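Local atomic coordinates of gamma-glutamyl-gamma-aminobutyraldehyde dehydrogenase (Burkholderia cenocepacia, PDB entry 4LIH), a protein that probably oxidises gamma-glutamyl-gamma-aminobutyraldehyde and related aldehydes to carboxylic acids with NAD(P)+ as electron acceptor. Residues Ala80-Gly85 with Gly219-Val224; Val173-Pro178 with Lys199-Ser204; Asn281-Asp286 with Ser313-His318. All coordinates share one frame; numbering follows the deposited sequence.

Contact 1 (Ala80-Gly85 with Gly219-Val224)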
loop_
_atom_site.group_PDB
_atom_site.type_symbol
_atom_site.label_atom_id
_atom_site.label_comp_id
_atom_site.label_asym_id
_atom_site.label_seq_id
_atom_site.Cartn_x
_atom_site.Cartn_y
_atom_site.Cartn_z
ATOM N N ALA A 80 30.526 0.719 7.709
ATOM C CA ALA A 80 30.995 2.113 7.519
ATOM C C ALA A 80 29.963 3.011 6.855
ATOM O O ALA A 80 30.103 4.230 6.866
ATOM C CB ALA A 80 32.286 2.156 6.694
ATOM N N GLY A 81 28.952 2.419 6.227
ATOM C CA GLY A 81 27.875 3.218 5.651
ATOM C C GLY A 81 28.228 3.979 4.387
ATOM O O GLY A 81 27.536 4.919 4.026
ATOM N N VAL A 82 29.277 3.535 3.679
ATOM C CA VAL A 82 29.718 4.207 2.446
ATOM C C VAL A 82 28.635 4.161 1.361
ATOM O O VAL A 82 28.596 4.992 0.451
ATOM C CB VAL A 82 31.057 3.636 1.914
ATOM C CG1 VAL A 82 32.085 3.641 3.032
ATOM C CG2 VAL A 82 30.929 2.226 1.361
ATOM N N TRP A 83 27.742 3.173 1.463
ATOM C CA TRP A 83 26.675 2.968 0.489
ATOM C C TRP A 83 25.276 2.982 1.150
ATOM O O TRP A 83 24.385 3.708 0.706
ATOM C CB TRP A 83 26.960 1.643 -0.214
ATOM C CG TRP A 83 25.980 1.239 -1.224
ATOM C CD1 TRP A 83 25.153 0.152 -1.186
ATOM C CD2 TRP A 83 25.740 1.885 -2.464
ATOM N NE1 TRP A 83 24.406 0.094 -2.341
ATOM C CE2 TRP A 83 24.763 1.149 -3.139
ATOM C CE3 TRP A 83 26.270 3.016 -3.073
ATOM C CZ2 TRP A 83 24.279 1.520 -4.389
ATOM C CZ3 TRP A 83 25.782 3.386 -4.320
ATOM C CH2 TRP A 83 24.793 2.638 -4.958
ATOM N N ALA A 84 25.097 2.237 2.240
ATOM C CA ALA A 84 23.849 2.284 3.007
ATOM C C ALA A 84 23.513 3.668 3.536
ATOM O O ALA A 84 22.354 3.977 3.687
ATOM C CB ALA A 84 23.926 1.362 4.190
ATOM N N GLY A 85 24.536 4.460 3.838
ATOM C CA GLY A 85 24.392 5.799 4.415
ATOM C C GLY A 85 24.144 6.898 3.395
ATOM O O GLY A 85 23.928 8.063 3.761
ATOM N N GLY A 219 30.759 4.369 -9.596
ATOM C CA GLY A 219 30.730 4.912 -8.244
ATOM C C GLY A 219 30.246 3.986 -7.130
ATOM O O GLY A 219 30.026 4.422 -6.012
ATOM N N ILE A 220 30.106 2.701 -7.393
ATOM C CA ILE A 220 29.746 1.781 -6.304
ATOM C C ILE A 220 31.006 1.628 -5.461
ATOM O O ILE A 220 32.062 1.241 -5.992
ATOM C CB ILE A 220 29.243 0.427 -6.838
ATOM C CG1 ILE A 220 27.984 0.608 -7.685
ATOM C CG2 ILE A 220 29.007 -0.542 -5.680
ATOM C CD1 ILE A 220 26.737 0.736 -6.835
ATOM N N PRO A 221 30.926 1.959 -4.160
ATOM C CA PRO A 221 32.197 2.006 -3.401
ATOM C C PRO A 221 32.925 0.651 -3.281
ATOM O O PRO A 221 32.313 -0.436 -3.420
ATOM C CB PRO A 221 31.774 2.558 -2.030
ATOM C CG PRO A 221 30.472 3.240 -2.258
ATOM C CD PRO A 221 29.784 2.515 -3.390
ATOM N N ALA A 222 34.225 0.729 -3.036
ATOM C CA ALA A 222 35.042 -0.452 -2.842
ATOM C C ALA A 222 34.397 -1.327 -1.783
ATOM O O ALA A 222 33.990 -0.854 -0.691
ATOM C CB ALA A 222 36.437 -0.081 -2.403
ATOM N N GLY A 223 34.267 -2.596 -2.123
ATOM C CA GLY A 223 33.731 -3.568 -1.200
ATOM C C GLY A 223 32.229 -3.787 -1.233
ATOM O O GLY A 223 31.745 -4.776 -0.689
ATOM N N VAL A 224 31.495 -2.889 -1.877
ATOM C CA VAL A 224 30.024 -2.953 -1.901
ATOM C C VAL A 224 29.511 -3.975 -2.936
ATOM O O VAL A 224 28.425 -4.604 -2.741
ATOM C CB VAL A 224 29.467 -1.543 -2.102
ATOM C CG1 VAL A 224 27.966 -1.601 -2.430
ATOM C CG2 VAL A 224 29.746 -0.686 -0.866
#
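Trp83 lays its indole against three aliphatic bumps that rise from Gly219-Val224. Val224 CG1 sits over one face of the five-membered ring, 3.7 Å from its centroid and 20° off the normal, in a CH-pi contact displaced toward CD1. Farther along the same face, Ile220 CD1 meets the benzene part and comes within 3.3 Å of Trp83 CH2. Pro221 CD comes up obliquely to the ring, 3.6 Å from Trp83 CE3, the two side chains crossing at about a right angle. The indole reaches this surface because CG lies anti to the backbone N (chi1 179°), which carries the ring out toward the second loop and presents its broad side to the methyls.

Val82 supplies a smaller knob beside the tryptophan. Its CG2 rests in the notch formed by Pro221 and Val224, 3.5 Å from Pro221 CB and 3.9 Å from Val224 CG2. Both branches of Val224 are used: CG1 against the indole face, CG2 touching Trp83 CB and Val82 CG2. The contact between the segments is apolar, and the polar atom of the indole is satisfied elsewhere: NE1 donates to Leu190 O at the end of helix 178-191.

Each loop leaves its helix through a Schellman motif, with Gly81 ending helix 64-80 and Gly219 ending helix 206-218. Helix 88-104 packs against Trp83 and Ile220 through Val94, while Ala77 of helix 64-80 touches both Val82 and Val224. The contact therefore joins the link between helices 64-80 and 88-104 to the approach of strand 225-227, which pairs with strand 195-199 in the seven-stranded sheet.

Contact 2 (Val173-Pro178 with Lys199-Ser204)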
loop_
_atom_site.group_PDB
_atom_site.type_symbol
_atom_site.label_atom_id
_atom_site.label_comp_id
_atom_site.label_asym_id
_atom_site.label_seq_id
_atom_site.Cartn_x
_atom_site.Cartn_y
_atom_site.Cartn_z
ATOM N N VAL A 173 24.752 -17.645 -8.417
ATOM C CA VAL A 173 23.862 -17.687 -9.560
ATOM C C VAL A 173 24.308 -18.674 -10.623
ATOM O O VAL A 173 25.464 -19.066 -10.634
ATOM C CB VAL A 173 23.682 -16.272 -10.149
ATOM C CG1 VAL A 173 23.064 -15.362 -9.098
ATOM C CG2 VAL A 173 25.014 -15.735 -10.585
ATOM N N PRO A 174 23.385 -19.073 -11.525
ATOM C CA PRO A 174 23.657 -20.153 -12.406
ATOM C C PRO A 174 24.189 -19.650 -13.740
ATOM O O PRO A 174 24.454 -18.476 -13.916
ATOM C CB PRO A 174 22.276 -20.816 -12.545
ATOM C CG PRO A 174 21.370 -19.698 -12.554
ATOM C CD PRO A 174 22.034 -18.540 -11.796
ATOM N N TRP A 175 24.390 -20.586 -14.648
ATOM C CA TRP A 175 25.018 -20.330 -15.947
ATOM C C TRP A 175 24.041 -20.176 -17.082
ATOM O O TRP A 175 24.459 -19.903 -18.219
ATOM C CB TRP A 175 25.990 -21.488 -16.285
ATOM C CG TRP A 175 25.371 -22.895 -16.098
ATOM C CD1 TRP A 175 25.557 -23.718 -15.020
ATOM C CD2 TRP A 175 24.504 -23.603 -16.991
ATOM N NE1 TRP A 175 24.842 -24.869 -15.175
ATOM C CE2 TRP A 175 24.195 -24.838 -16.378
ATOM C CE3 TRP A 175 23.941 -23.312 -18.235
ATOM C CZ2 TRP A 175 23.380 -25.802 -16.992
ATOM C CZ3 TRP A 175 23.133 -24.281 -18.859
ATOM C CH2 TRP A 175 22.851 -25.506 -18.226
ATOM N N ASN A 176 22.752 -20.414 -16.842
ATOM C CA ASN A 176 21.814 -20.384 -17.983
ATOM C C ASN A 176 21.468 -18.954 -18.389
ATOM O O ASN A 176 21.268 -18.670 -19.600
ATOM C CB ASN A 176 20.570 -21.243 -17.750
ATOM C CG ASN A 176 19.757 -20.793 -16.552
ATOM O OD1 ASN A 176 20.295 -20.242 -15.576
ATOM N ND2 ASN A 176 18.438 -20.950 -16.646
ATOM N N PHE A 177 21.400 -18.064 -17.397
ATOM C CA PHE A 177 21.213 -16.627 -17.607
ATOM C C PHE A 177 22.193 -15.879 -16.711
ATOM O O PHE A 177 21.751 -15.256 -15.722
ATOM C CB PHE A 177 19.769 -16.163 -17.270
ATOM C CG PHE A 177 18.741 -16.694 -18.207
ATOM C CD1 PHE A 177 18.438 -16.021 -19.365
ATOM C CD2 PHE A 177 18.138 -17.931 -17.955
ATOM C CE1 PHE A 177 17.538 -16.547 -20.262
ATOM C CE2 PHE A 177 17.225 -18.454 -18.869
ATOM C CZ PHE A 177 16.957 -17.780 -20.020
ATOM N N PRO A 178 23.508 -15.934 -17.028
ATOM C CA PRO A 178 24.502 -15.434 -16.081
ATOM C C PRO A 178 24.309 -13.979 -15.699
ATOM O O PRO A 178 24.169 -13.695 -14.526
ATOM C CB PRO A 178 25.859 -15.657 -16.787
ATOM C CG PRO A 178 25.557 -16.708 -17.820
ATOM C CD PRO A 178 24.131 -16.553 -18.217
ATOM N N LYS A 199 28.961 -14.805 -6.555
ATOM C CA LYS A 199 29.707 -15.985 -6.958
ATOM C C LYS A 199 29.026 -16.506 -8.214
ATOM O O LYS A 199 28.015 -17.216 -8.135
ATOM C CB LYS A 199 29.718 -17.031 -5.852
ATOM C CG LYS A 199 30.996 -17.883 -5.793
ATOM C CD LYS A 199 31.231 -18.718 -7.048
ATOM C CE LYS A 199 30.325 -19.925 -7.091
ATOM N NZ LYS A 199 30.470 -20.780 -8.299
ATOM N N PRO A 200 29.549 -16.139 -9.386
ATOM C CA PRO A 200 29.015 -16.633 -10.651
ATOM C C PRO A 200 29.370 -18.115 -10.873
ATOM O O PRO A 200 30.269 -18.608 -10.214
ATOM C CB PRO A 200 29.698 -15.720 -11.670
ATOM C CG PRO A 200 31.018 -15.399 -11.034
ATOM C CD PRO A 200 30.671 -15.202 -9.599
ATOM N N SER A 201 28.627 -18.811 -11.728
ATOM C CA SER A 201 28.912 -20.236 -12.018
ATOM C C SER A 201 30.289 -20.333 -12.627
ATOM O O SER A 201 30.664 -19.460 -13.380
ATOM C CB SER A 201 27.830 -20.827 -12.958
ATOM O OG SER A 201 28.184 -22.144 -13.411
ATOM N N GLU A 202 31.063 -21.357 -12.254
ATOM C CA GLU A 202 32.280 -21.687 -12.961
ATOM C C GLU A 202 32.069 -21.856 -14.475
ATOM O O GLU A 202 33.027 -21.671 -15.236
ATOM C CB GLU A 202 32.941 -22.942 -12.367
ATOM C CG GLU A 202 32.157 -24.217 -12.572
ATOM C CD GLU A 202 31.063 -24.513 -11.532
ATOM O OE1 GLU A 202 30.533 -23.618 -10.733
ATOM O OE2 GLU A 202 30.683 -25.711 -11.560
ATOM N N LYS A 203 30.828 -22.209 -14.884
ATOM C CA LYS A 203 30.474 -22.322 -16.278
ATOM C C LYS A 203 30.193 -20.969 -16.969
ATOM O O LYS A 203 30.027 -20.939 -18.190
ATOM C CB LYS A 203 29.272 -23.233 -16.463
ATOM C CG LYS A 203 29.465 -24.663 -16.007
ATOM C CD LYS A 203 28.341 -25.584 -16.465
ATOM C CE LYS A 203 27.980 -26.676 -15.434
ATOM N NZ LYS A 203 28.978 -27.763 -15.378
ATOM N N SER A 204 30.124 -19.871 -16.207
ATOM C CA SER A 204 29.839 -18.567 -16.819
ATOM C C SER A 204 30.268 -17.381 -15.953
ATOM O O SER A 204 29.434 -16.645 -15.456
ATOM C CB SER A 204 28.331 -18.466 -17.049
ATOM O OG SER A 204 27.626 -18.677 -15.839
HETATM O O HOH W 1 26.917 -17.287 -13.353
#
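Trp175 and Lys203 run side by side, pointing the same way, with the aliphatic part of the lysine laid along the indole. Lys203 CD stands over the five-membered ring, 3.8 Å from its centroid and 19° off the normal, a CH-pi contact displaced toward CD1 and NE1. The chain bends about its CG-CD and CD-CE bonds, keeping CE near Trp175 NE1, and NZ forms a salt bridge with Asp353. Ser201 OG approaches the same ring differently, at the edge and near its plane, 3.5 Å from Trp175 CD1. With chi1 at 49°, Trp175 CG lies between its own backbone N and carbonyl carbon, which turns the indole along Lys203. Trp175 CB lies 3.3 Å from Ser204 OG.

The two segments follow strands 157-172 and 195-199, neighbouring parallel strands of the seven-stranded sheet, and lead into helices 178-191 and 206-218; the contact thus joins successive strand-to-helix turns of a Rossmann-like arrangement. At the strand ends, a weak bond from Val173 N to Lys199 O continues the pairing. The side chain of Pro174 lies about 8 Å from that of Glu274, the predicted active-site residue.

Beyond the strands, Ser201 to Ser204 forms a type I beta turn. Ser201 OG accepts from Lys203 N at 3.0 Å, an ST turn that fixes the hydroxyl beside the indole. A water ties the segments together: it donates to Pro174 O, accepts from Ser201 N at 2.8 Å, and hydrogen-bonds to Ser204 OG. Ser204 OG also lies 3.1 Å from Trp175 CA, and Ser204 CB presses tightly on Pro178 CG at 3.4 Å.

Contact 3 (Asn281-Asp286 with Ser313-His318)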
loop_
_atom_site.group_PDB
_atom_site.type_symbol
_atom_site.label_atom_id
_atom_site.label_comp_id
_atom_site.label_asym_id
_atom_site.label_seq_id
_atom_site.Cartn_x
_atom_site.Cartn_y
_atom_site.Cartn_z
ATOM N N ASN A 281 1.990 -26.269 -19.549
ATOM C CA ASN A 281 1.453 -25.319 -20.514
ATOM C C ASN A 281 0.207 -25.960 -21.120
ATOM O O ASN A 281 0.323 -26.870 -21.922
ATOM C CB ASN A 281 2.522 -25.063 -21.568
ATOM C CG ASN A 281 2.164 -23.971 -22.572
ATOM O OD1 ASN A 281 1.212 -23.166 -22.431
ATOM N ND2 ASN A 281 2.926 -23.975 -23.637
ATOM N N ILE A 282 -0.976 -25.485 -20.686
ATOM C CA ILE A 282 -2.261 -26.132 -20.978
ATOM C C ILE A 282 -3.009 -25.485 -22.142
ATOM O O ILE A 282 -3.343 -24.318 -22.076
ATOM C CB ILE A 282 -3.181 -26.076 -19.764
ATOM C CG1 ILE A 282 -2.436 -26.654 -18.542
ATOM C CG2 ILE A 282 -4.485 -26.803 -20.129
ATOM C CD1 ILE A 282 -3.196 -26.604 -17.233
ATOM N N VAL A 283 -3.265 -26.232 -23.207
ATOM C CA VAL A 283 -3.919 -25.663 -24.396
ATOM C C VAL A 283 -5.260 -26.313 -24.567
ATOM O O VAL A 283 -5.337 -27.500 -24.816
ATOM C CB VAL A 283 -3.099 -25.838 -25.658
ATOM C CG1 VAL A 283 -3.726 -25.095 -26.813
ATOM C CG2 VAL A 283 -1.707 -25.345 -25.459
ATOM N N LEU A 284 -6.303 -25.488 -24.429
ATOM C CA LEU A 284 -7.673 -25.894 -24.537
ATOM C C LEU A 284 -8.263 -25.652 -25.939
ATOM O O LEU A 284 -7.782 -24.818 -26.686
ATOM C CB LEU A 284 -8.509 -25.176 -23.496
ATOM C CG LEU A 284 -8.146 -25.531 -22.055
ATOM C CD1 LEU A 284 -8.685 -24.512 -21.084
ATOM C CD2 LEU A 284 -8.700 -26.899 -21.752
ATOM N N PRO A 285 -9.348 -26.371 -26.275
ATOM C CA PRO A 285 -9.977 -26.266 -27.622
ATOM C C PRO A 285 -10.387 -24.837 -28.042
ATOM O O PRO A 285 -10.288 -24.476 -29.232
ATOM C CB PRO A 285 -11.208 -27.145 -27.482
ATOM C CG PRO A 285 -10.836 -28.150 -26.437
ATOM C CD PRO A 285 -10.038 -27.357 -25.433
ATOM N N ASP A 286 -10.805 -24.015 -27.072
ATOM C CA ASP A 286 -11.184 -22.645 -27.381
ATOM C C ASP A 286 -10.025 -21.635 -27.283
ATOM O O ASP A 286 -10.255 -20.432 -27.183
ATOM C CB ASP A 286 -12.389 -22.219 -26.551
ATOM C CG ASP A 286 -12.096 -22.148 -25.059
ATOM O OD1 ASP A 286 -10.936 -22.242 -24.618
ATOM O OD2 ASP A 286 -13.060 -22.027 -24.320
ATOM N N SER A 313 7.825 -27.389 -20.140
ATOM C CA SER A 313 8.367 -28.704 -20.523
ATOM C C SER A 313 7.305 -29.778 -20.552
ATOM O O SER A 313 7.567 -30.898 -21.002
ATOM C CB SER A 313 9.474 -29.109 -19.561
ATOM O OG SER A 313 9.032 -28.972 -18.230
ATOM N N ARG A 314 6.103 -29.458 -20.050
ATOM C CA ARG A 314 4.963 -30.360 -20.199
ATOM C C ARG A 314 3.917 -29.540 -20.941
ATOM O O ARG A 314 3.431 -28.532 -20.399
ATOM C CB ARG A 314 4.388 -30.861 -18.853
ATOM C CG ARG A 314 5.345 -31.654 -18.047
ATOM C CD ARG A 314 4.787 -32.202 -16.748
ATOM N NE ARG A 314 4.498 -31.184 -15.777
ATOM C CZ ARG A 314 3.466 -31.175 -14.912
ATOM N NH1 ARG A 314 2.556 -32.131 -14.876
ATOM N NH2 ARG A 314 3.346 -30.172 -14.059
ATOM N N LEU A 315 3.663 -29.911 -22.198
ATOM C CA LEU A 315 2.558 -29.348 -22.982
ATOM C C LEU A 315 1.365 -30.268 -22.879
ATOM O O LEU A 315 1.370 -31.386 -23.390
ATOM C CB LEU A 315 2.951 -29.173 -24.443
ATOM C CG LEU A 315 1.821 -28.557 -25.266
ATOM C CD1 LEU A 315 1.854 -27.051 -25.136
ATOM C CD2 LEU A 315 1.847 -29.004 -26.720
ATOM N N LEU A 316 0.350 -29.787 -22.178
ATOM C CA LEU A 316 -0.881 -30.503 -21.978
ATOM C C LEU A 316 -1.861 -29.972 -23.020
ATOM O O LEU A 316 -2.178 -28.768 -23.021
ATOM C CB LEU A 316 -1.433 -30.222 -20.595
ATOM C CG LEU A 316 -0.920 -31.031 -19.413
ATOM C CD1 LEU A 316 0.580 -31.037 -19.312
ATOM C CD2 LEU A 316 -1.513 -30.556 -18.082
ATOM N N VAL A 317 -2.347 -30.854 -23.880
ATOM C CA VAL A 317 -3.197 -30.454 -24.997
ATOM C C VAL A 317 -4.463 -31.297 -25.055
ATOM O O VAL A 317 -4.422 -32.499 -24.900
ATOM C CB VAL A 317 -2.429 -30.550 -26.325
ATOM C CG1 VAL A 317 -1.930 -31.950 -26.580
ATOM C CG2 VAL A 317 -3.276 -30.049 -27.481
ATOM N N HIS A 318 -5.592 -30.661 -25.286
ATOM C CA HIS A 318 -6.860 -31.369 -25.304
ATOM C C HIS A 318 -6.933 -32.279 -26.534
ATOM O O HIS A 318 -6.544 -31.898 -27.621
ATOM C CB HIS A 318 -8.025 -30.370 -25.307
ATOM C CG HIS A 318 -9.355 -30.991 -25.041
ATOM N ND1 HIS A 318 -10.050 -31.710 -25.996
ATOM C CD2 HIS A 318 -10.156 -30.945 -23.953
ATOM C CE1 HIS A 318 -11.194 -32.128 -25.482
ATOM N NE2 HIS A 318 -11.283 -31.677 -24.243
#
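Asn281 pairs with Leu315 on two parallel strands, each offering its side chain to the same face of the sheet. The amide and the leucine lie alongside one another, with Asn281 ND2 3.6 Å from Leu315 CD1. A chi1 of -174° sets CG anti to the backbone N and carries the amide along the leucine; OD1 accepts from Trp439 NE1 on the neighbouring strand. The backbone of Asn281 is held on both sides of its CA: its N donates to Arg314 O at 2.8 Å, nearly in line with the carbonyl bond, and its O accepts from Leu316 N, which is tilted 36° out of the carbonyl plane.

Leu316 occupies the other face, beside Ile282. The two side chains meet at an angle, with Leu316 CD2 4.0 Å from Ile282 CG1. The Leu316 carbonyl O accepts from Val283 N at 2.8 Å and also receives a CA-H...O contact from Ile282 CA.

Past the end of strand 280-283, Pro285 meets His318, the last residue of strand 314-318. The proline CG stands over one face of the imidazole, 3.7 Å from the centroid and 20° off the normal, a CH-pi contact offset toward the rim on the side of His318 CG. His318 N still donates to Val283 O, the last of the four backbone bonds between the segments, and ND1 caps Asp320 N at the start of helix 319-333.

Strands 280-283 and 314-318, with helix 290-302 between them, form a beta-alpha-beta unit. Strand 435-439 flanks the first strand and strand 411-417 the second, while Phe325 of helix 319-333 packs on the face carrying Val283 and Leu315.

How the contacts relate
From the N terminus, the chain leaves helix 64-80 at residues 80-85, and 219-224 packs against this loop, so contact 1 closes the longest of the three loops, with 133 residues between its segments. Contact 2 falls within that span: its short loop of 20 residues, containing helix 178-191 and strand 195-199, closes before the chain returns to contact 1. Both involve loops at the ends of strands of the seven-stranded sheet, their centres about 25 Å apart. Contact 3 opens only afterwards, in series with both; it closes a loop of 26 residues with helix 290-302 and joins strands of the separate eight-stranded sheet. Its centre lies about 49 Å from that of contact 1, across the centre of the chain.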